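Local structure of succinate dehydrogenase subunit A (Mycolicibacterium smegmatis MC2 51, 6LUM) at residues P173-E185 with D190-A202. The protein is the FAD-binding flavoprotein subunit of succinate dehydrogenase and probably oxidises succinate to fumarate, passing the electrons to its partner subunits. Numbering follows the deposited sequence.
Sequences PAGPVATGVIAYE and DIHVFHAKAIVFA. With FAD (flavin-adenine dinucleotide), chain Y.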
loop_
_atom_site.group_PDB
_atom_site.type_symbol
_atom_site.label_atom_id
_atom_site.label_comp_id
_atom_site.label_asym_id
_atom_site.label_seq_id
_atom_site.Cartn_x
_atom_site.Cartn_y
_atom_site.Cartn_z
ATOM N N PRO D 173 18.719 -29.554 35.260
ATOM C CA PRO D 173 19.791 -30.406 35.799
ATOM C C PRO D 173 21.178 -30.004 35.335
ATOM O O PRO D 173 22.154 -30.294 36.037
ATOM C CB PRO D 173 19.417 -31.806 35.294
ATOM C CG PRO D 173 18.478 -31.567 34.155
ATOM C CD PRO D 173 17.710 -30.349 34.543
ATOM N N ALA D 174 21.299 -29.341 34.187
ATOM C CA ALA D 174 22.587 -28.907 33.663
ATOM C C ALA D 174 22.943 -27.482 34.065
ATOM O O ALA D 174 23.798 -26.865 33.423
ATOM C CB ALA D 174 22.601 -29.030 32.139
ATOM N N GLY D 175 22.315 -26.946 35.107
ATOM C CA GLY D 175 22.558 -25.590 35.529
ATOM C C GLY D 175 21.290 -24.766 35.484
ATOM O O GLY D 175 20.202 -25.283 35.221
ATOM N N PRO D 176 21.401 -23.468 35.745
ATOM C CA PRO D 176 20.234 -22.590 35.673
ATOM C C PRO D 176 20.049 -22.019 34.276
ATOM O O PRO D 176 20.973 -21.955 33.467
ATOM C CB PRO D 176 20.568 -21.481 36.679
ATOM C CG PRO D 176 22.006 -21.702 37.082
ATOM C CD PRO D 176 22.590 -22.736 36.187
ATOM N N VAL D 177 18.818 -21.614 34.004
ATOM C CA VAL D 177 18.438 -21.064 32.712
ATOM C C VAL D 177 17.413 -19.972 32.963
ATOM O O VAL D 177 16.563 -20.099 33.848
ATOM C CB VAL D 177 17.900 -22.164 31.772
ATOM C CG1 VAL D 177 16.582 -22.693 32.263
ATOM C CG2 VAL D 177 17.760 -21.654 30.357
ATOM N N ALA D 178 17.520 -18.876 32.224
ATOM C CA ALA D 178 16.653 -17.728 32.432
ATOM C C ALA D 178 15.409 -17.863 31.574
ATOM O O ALA D 178 15.504 -18.011 30.355
ATOM C CB ALA D 178 17.382 -16.431 32.099
ATOM N N THR D 179 14.250 -17.798 32.208
ATOM C CA THR D 179 12.993 -18.031 31.515
ATOM C C THR D 179 12.076 -16.822 31.483
ATOM O O THR D 179 11.412 -16.593 30.473
ATOM C CB THR D 179 12.251 -19.206 32.152
ATOM O OG1 THR D 179 12.038 -18.941 33.539
ATOM C CG2 THR D 179 13.064 -20.463 32.018
ATOM N N GLY D 180 12.016 -16.035 32.548
ATOM C CA GLY D 180 11.065 -14.944 32.583
ATOM C C GLY D 180 11.565 -13.754 33.363
ATOM O O GLY D 180 12.522 -13.837 34.132
ATOM N N VAL D 181 10.877 -12.638 33.157
ATOM C CA VAL D 181 11.136 -11.375 33.836
ATOM C C VAL D 181 9.850 -10.948 34.523
ATOM O O VAL D 181 8.804 -10.847 33.876
ATOM C CB VAL D 181 11.612 -10.296 32.856
ATOM C CG1 VAL D 181 11.621 -8.967 33.517
ATOM C CG2 VAL D 181 12.982 -10.616 32.363
ATOM N N ILE D 182 9.922 -10.712 35.824
ATOM C CA ILE D 182 8.794 -10.229 36.607
ATOM C C ILE D 182 8.917 -8.720 36.724
ATOM O O ILE D 182 9.883 -8.213 37.307
ATOM C CB ILE D 182 8.748 -10.886 37.992
ATOM C CG1 ILE D 182 8.410 -12.365 37.878
ATOM C CG2 ILE D 182 7.750 -10.193 38.861
ATOM C CD1 ILE D 182 9.593 -13.256 37.763
ATOM N N ALA D 183 7.937 -8.010 36.174
ATOM C CA ALA D 183 7.917 -6.563 36.079
ATOM C C ALA D 183 6.722 -6.006 36.832
ATOM O O ALA D 183 5.779 -6.720 37.159
ATOM C CB ALA D 183 7.863 -6.114 34.619
ATOM N N TYR D 184 6.752 -4.705 37.073
ATOM C CA TYR D 184 5.733 -4.014 37.851
ATOM C C TYR D 184 5.255 -2.822 37.041
ATOM O O TYR D 184 6.001 -1.865 36.851
ATOM C CB TYR D 184 6.302 -3.575 39.194
ATOM C CG TYR D 184 5.404 -2.722 40.045
ATOM C CD1 TYR D 184 4.663 -3.273 41.063
ATOM C CD2 TYR D 184 5.332 -1.361 39.859
ATOM C CE1 TYR D 184 3.861 -2.499 41.849
ATOM C CE2 TYR D 184 4.527 -0.581 40.638
ATOM C CZ TYR D 184 3.796 -1.153 41.633
ATOM O OH TYR D 184 2.994 -0.367 42.415
ATOM N N GLU D 185 4.020 -2.874 36.566
ATOM C CA GLU D 185 3.474 -1.770 35.792
ATOM C C GLU D 185 3.182 -0.597 36.706
ATOM O O GLU D 185 2.339 -0.697 37.596
ATOM C CB GLU D 185 2.207 -2.206 35.081
ATOM C CG GLU D 185 1.691 -1.198 34.104
ATOM C CD GLU D 185 0.365 -1.597 33.512
ATOM O OE1 GLU D 185 -0.365 -2.367 34.161
ATOM O OE2 GLU D 185 0.046 -1.143 32.396
ATOM N N ASP D 190 -0.036 -3.487 38.692
ATOM C CA ASP D 190 -0.103 -4.908 38.413
ATOM C C ASP D 190 1.291 -5.486 38.266
ATOM O O ASP D 190 2.227 -4.799 37.863
ATOM C CB ASP D 190 -0.892 -5.169 37.133
ATOM C CG ASP D 190 -2.381 -4.968 37.308
ATOM O OD1 ASP D 190 -2.826 -4.678 38.436
ATOM O OD2 ASP D 190 -3.116 -5.102 36.311
ATOM N N ILE D 191 1.418 -6.754 38.587
ATOM C CA ILE D 191 2.628 -7.516 38.326
ATOM C C ILE D 191 2.448 -8.260 37.019
ATOM O O ILE D 191 1.391 -8.842 36.767
ATOM C CB ILE D 191 2.924 -8.489 39.477
ATOM C CG1 ILE D 191 2.688 -7.813 40.819
ATOM C CG2 ILE D 191 4.333 -8.988 39.394
ATOM C CD1 ILE D 191 3.676 -6.751 41.135
ATOM N N HIS D 192 3.466 -8.233 36.176
ATOM C CA HIS D 192 3.445 -8.944 34.912
ATOM C C HIS D 192 4.594 -9.928 34.881
ATOM O O HIS D 192 5.658 -9.669 35.438
ATOM C CB HIS D 192 3.575 -8.008 33.725
ATOM C CG HIS D 192 2.470 -7.013 33.613
ATOM N ND1 HIS D 192 1.747 -6.840 32.457
ATOM C CD2 HIS D 192 1.971 -6.133 34.506
ATOM C CE1 HIS D 192 0.846 -5.896 32.644
ATOM N NE2 HIS D 192 0.959 -5.453 33.880
ATOM N N VAL D 193 4.379 -11.057 34.222
ATOM C CA VAL D 193 5.416 -12.056 34.029
ATOM C C VAL D 193 5.606 -12.224 32.537
ATOM O O VAL D 193 4.685 -12.654 31.840
ATOM C CB VAL D 193 5.057 -13.394 34.683
ATOM C CG1 VAL D 193 6.283 -14.252 34.782
ATOM C CG2 VAL D 193 4.458 -13.170 36.043
ATOM N N PHE D 194 6.784 -11.873 32.046
ATOM C CA PHE D 194 7.132 -12.044 30.645
ATOM C C PHE D 194 7.972 -13.299 30.545
ATOM O O PHE D 194 9.126 -13.300 30.967
ATOM C CB PHE D 194 7.912 -10.846 30.115
ATOM C CG PHE D 194 7.148 -9.567 30.128
ATOM C CD1 PHE D 194 7.003 -8.843 31.286
ATOM C CD2 PHE D 194 6.590 -9.083 28.977
ATOM C CE1 PHE D 194 6.303 -7.682 31.290
ATOM C CE2 PHE D 194 5.898 -7.926 28.986
ATOM C CZ PHE D 194 5.752 -7.226 30.141
ATOM N N HIS D 195 7.403 -14.370 30.011
ATOM C CA HIS D 195 8.159 -15.593 29.819
ATOM C C HIS D 195 8.821 -15.548 28.456
ATOM O O HIS D 195 8.155 -15.331 27.443
ATOM C CB HIS D 195 7.265 -16.820 29.969
ATOM C CG HIS D 195 7.178 -17.310 31.378
ATOM N ND1 HIS D 195 8.211 -17.979 31.996
ATOM C CD2 HIS D 195 6.200 -17.190 32.307
ATOM C CE1 HIS D 195 7.872 -18.261 33.241
ATOM N NE2 HIS D 195 6.654 -17.798 33.454
ATOM N N ALA D 196 10.135 -15.723 28.436
ATOM C CA ALA D 196 10.901 -15.510 27.228
ATOM C C ALA D 196 11.878 -16.650 27.029
ATOM O O ALA D 196 12.067 -17.497 27.900
ATOM C CB ALA D 196 11.647 -14.183 27.281
ATOM N N LYS D 197 12.498 -16.670 25.857
ATOM C CA LYS D 197 13.609 -17.577 25.633
ATOM C C LYS D 197 14.938 -16.911 25.942
ATOM O O LYS D 197 15.767 -17.493 26.644
ATOM C CB LYS D 197 13.603 -18.090 24.194
ATOM C CG LYS D 197 12.358 -18.848 23.821
ATOM C CD LYS D 197 12.354 -19.155 22.354
ATOM C CE LYS D 197 10.957 -19.396 21.858
ATOM N NZ LYS D 197 10.926 -19.651 20.402
ATOM N N ALA D 198 15.151 -15.699 25.442
ATOM C CA ALA D 198 16.345 -14.928 25.731
ATOM C C ALA D 198 15.952 -13.647 26.448
ATOM O O ALA D 198 14.829 -13.164 26.309
ATOM C CB ALA D 198 17.118 -14.599 24.461
ATOM N N ILE D 199 16.883 -13.109 27.229
ATOM C CA ILE D 199 16.673 -11.896 28.007
ATOM C C ILE D 199 17.916 -11.036 27.877
ATOM O O ILE D 199 19.021 -11.503 28.160
ATOM C CB ILE D 199 16.400 -12.212 29.487
ATOM C CG1 ILE D 199 15.187 -13.120 29.629
ATOM C CG2 ILE D 199 16.179 -10.951 30.267
ATOM C CD1 ILE D 199 14.911 -13.506 31.037
ATOM N N VAL D 200 17.744 -9.786 27.460
ATOM C CA VAL D 200 18.844 -8.836 27.332
ATOM C C VAL D 200 18.689 -7.768 28.399
ATOM O O VAL D 200 17.601 -7.221 28.582
ATOM C CB VAL D 200 18.884 -8.205 25.930
ATOM C CG1 VAL D 200 20.194 -7.501 25.710
ATOM C CG2 VAL D 200 18.669 -9.258 24.875
ATOM N N PHE D 201 19.770 -7.472 29.099
ATOM C CA PHE D 201 19.783 -6.489 30.177
ATOM C C PHE D 201 20.559 -5.268 29.716
ATOM O O PHE D 201 21.783 -5.325 29.581
ATOM C CB PHE D 201 20.420 -7.068 31.431
ATOM C CG PHE D 201 19.446 -7.601 32.404
ATOM C CD1 PHE D 201 18.667 -6.754 33.144
ATOM C CD2 PHE D 201 19.302 -8.953 32.580
ATOM C CE1 PHE D 201 17.764 -7.242 34.039
ATOM C CE2 PHE D 201 18.396 -9.446 33.475
ATOM C CZ PHE D 201 17.626 -8.587 34.204
ATOM N N ALA D 202 19.866 -4.163 29.505
ATOM C CA ALA D 202 20.486 -2.929 29.047
ATOM C C ALA D 202 20.082 -1.771 29.942
ATOM O O ALA D 202 19.656 -0.714 29.478
ATOM C CB ALA D 202 20.115 -2.665 27.602
HETATM P PA FAD Y . 21.074 4.245 29.757
HETATM O O1A FAD Y . 20.973 5.075 28.501
HETATM O O2A FAD Y . 21.955 4.703 30.894
HETATM O O5B FAD Y . 19.588 4.020 30.333
HETATM C C5B FAD Y . 19.169 2.732 30.782
HETATM C C4B FAD Y . 17.799 2.413 30.199
HETATM O O4B FAD Y . 17.337 1.157 30.702
HETATM C C3B FAD Y . 16.777 3.474 30.579
HETATM O O3B FAD Y . 16.339 4.167 29.402
HETATM C C2B FAD Y . 15.646 2.738 31.285
HETATM O O2B FAD Y . 14.382 2.900 30.630
HETATM C C1B FAD Y . 16.036 1.267 31.288
HETATM N N9A FAD Y . 16.063 0.757 32.682
HETATM C C8A FAD Y . 17.006 1.033 33.604
HETATM N N7A FAD Y . 16.737 0.410 34.780
HETATM C C5A FAD Y . 15.595 -0.285 34.618
HETATM C C6A FAD Y . 14.750 -1.163 35.461
HETATM N N6A FAD Y . 15.081 -1.431 36.747
HETATM N N1A FAD Y . 13.638 -1.690 34.902
HETATM C C2A FAD Y . 13.297 -1.432 33.626
HETATM N N3A FAD Y . 14.016 -0.645 32.805
HETATM C C4A FAD Y . 15.156 -0.052 33.234
HETATM N N1 FAD Y . 29.503 8.634 27.145
HETATM C C2 FAD Y . 30.205 8.979 26.037
HETATM O O2 FAD Y . 30.731 8.073 25.354
HETATM N N3 FAD Y . 30.360 10.255 25.642
HETATM C C4 FAD Y . 29.827 11.282 26.317
HETATM O O4 FAD Y . 29.989 12.458 25.925
HETATM C C4X FAD Y . 29.044 10.991 27.541
HETATM N N5 FAD Y . 28.475 11.970 28.279
HETATM C C5X FAD Y . 27.765 11.673 29.393
HETATM C C6 FAD Y . 27.188 12.696 30.136
HETATM C C7 FAD Y . 26.457 12.399 31.281
HETATM C C7M FAD Y . 25.834 13.511 32.085
HETATM C C8 FAD Y . 26.290 10.987 31.714
HETATM C C8M FAD Y . 25.498 10.669 32.954
HETATM C C9 FAD Y . 26.865 9.960 30.974
HETATM C C9A FAD Y . 27.595 10.256 29.829
HETATM N N10 FAD Y . 28.181 9.221 29.073
HETATM C C10 FAD Y . 28.912 9.566 27.922
HETATM C "C1'" FAD Y . 28.032 7.821 29.477
HETATM C "C2'" FAD Y . 27.240 7.066 28.416
HETATM O "O2'" FAD Y . 26.116 7.855 28.007
HETATM C "C3'" FAD Y . 26.752 5.725 28.948
HETATM O "O3'" FAD Y . 27.810 4.763 28.861
HETATM C "C4'" FAD Y . 25.548 5.228 28.156
HETATM O "O4'" FAD Y . 24.632 6.311 27.956
HETATM C "C5'" FAD Y . 24.841 4.093 28.887
HETATM O "O5'" FAD Y . 23.511 3.961 28.389
HETATM P P FAD Y . 22.783 2.525 28.366
HETATM O O1P FAD Y . 22.261 2.282 26.971
HETATM O O2P FAD Y . 23.704 1.518 29.012
HETATM O O3P FAD Y . 21.523 2.755 29.342
#
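Val181 and Phe194 form a hydrogen-bonded pair in an antiparallel beta hairpin of the FAD-binding domain. Strand 191-195 runs back antiparallel alongside strand 175-185. The chain then turns into strand 198-201 of the parallel, Rossmann-type sheet, and Ala202 O comes within 3.2 Å of FAD O4B.

Backbone hydrogen bonds join the two strands. Val181 pairs with Phe194 and Ala183 with His192 through two bonds each, while Glu185 N reaches Asp190 O. Ala196 N donates to Thr179 O at the other end.

The side-chain bond between His192 and Glu185 is weak. Glu185 reaches out extended, its CG trans to the backbone N (chi1 -171°), and His192 NE2 donates to its less surely placed OE1 at 3.4 Å. His192 ND1 is hydrogen-bonded to His5 NE2 on neighbouring strand 3-6. A leucine in place of His192 would probably leave His5 NE2 without this partner.

Apolar contacts lie on both faces. On one, Ile182 CG2 meets Ile191 CG2 at 3.7 Å, and Ile191 CD1 touches the edge of the Tyr184 ring at CD1. On the other, Ala183 CB sits 4.0 Å from Phe194 CE1. From strand 198-201, Ile199 CD1 reaches back to Val181 CG2 at 3.7 Å, bridging the two sheets.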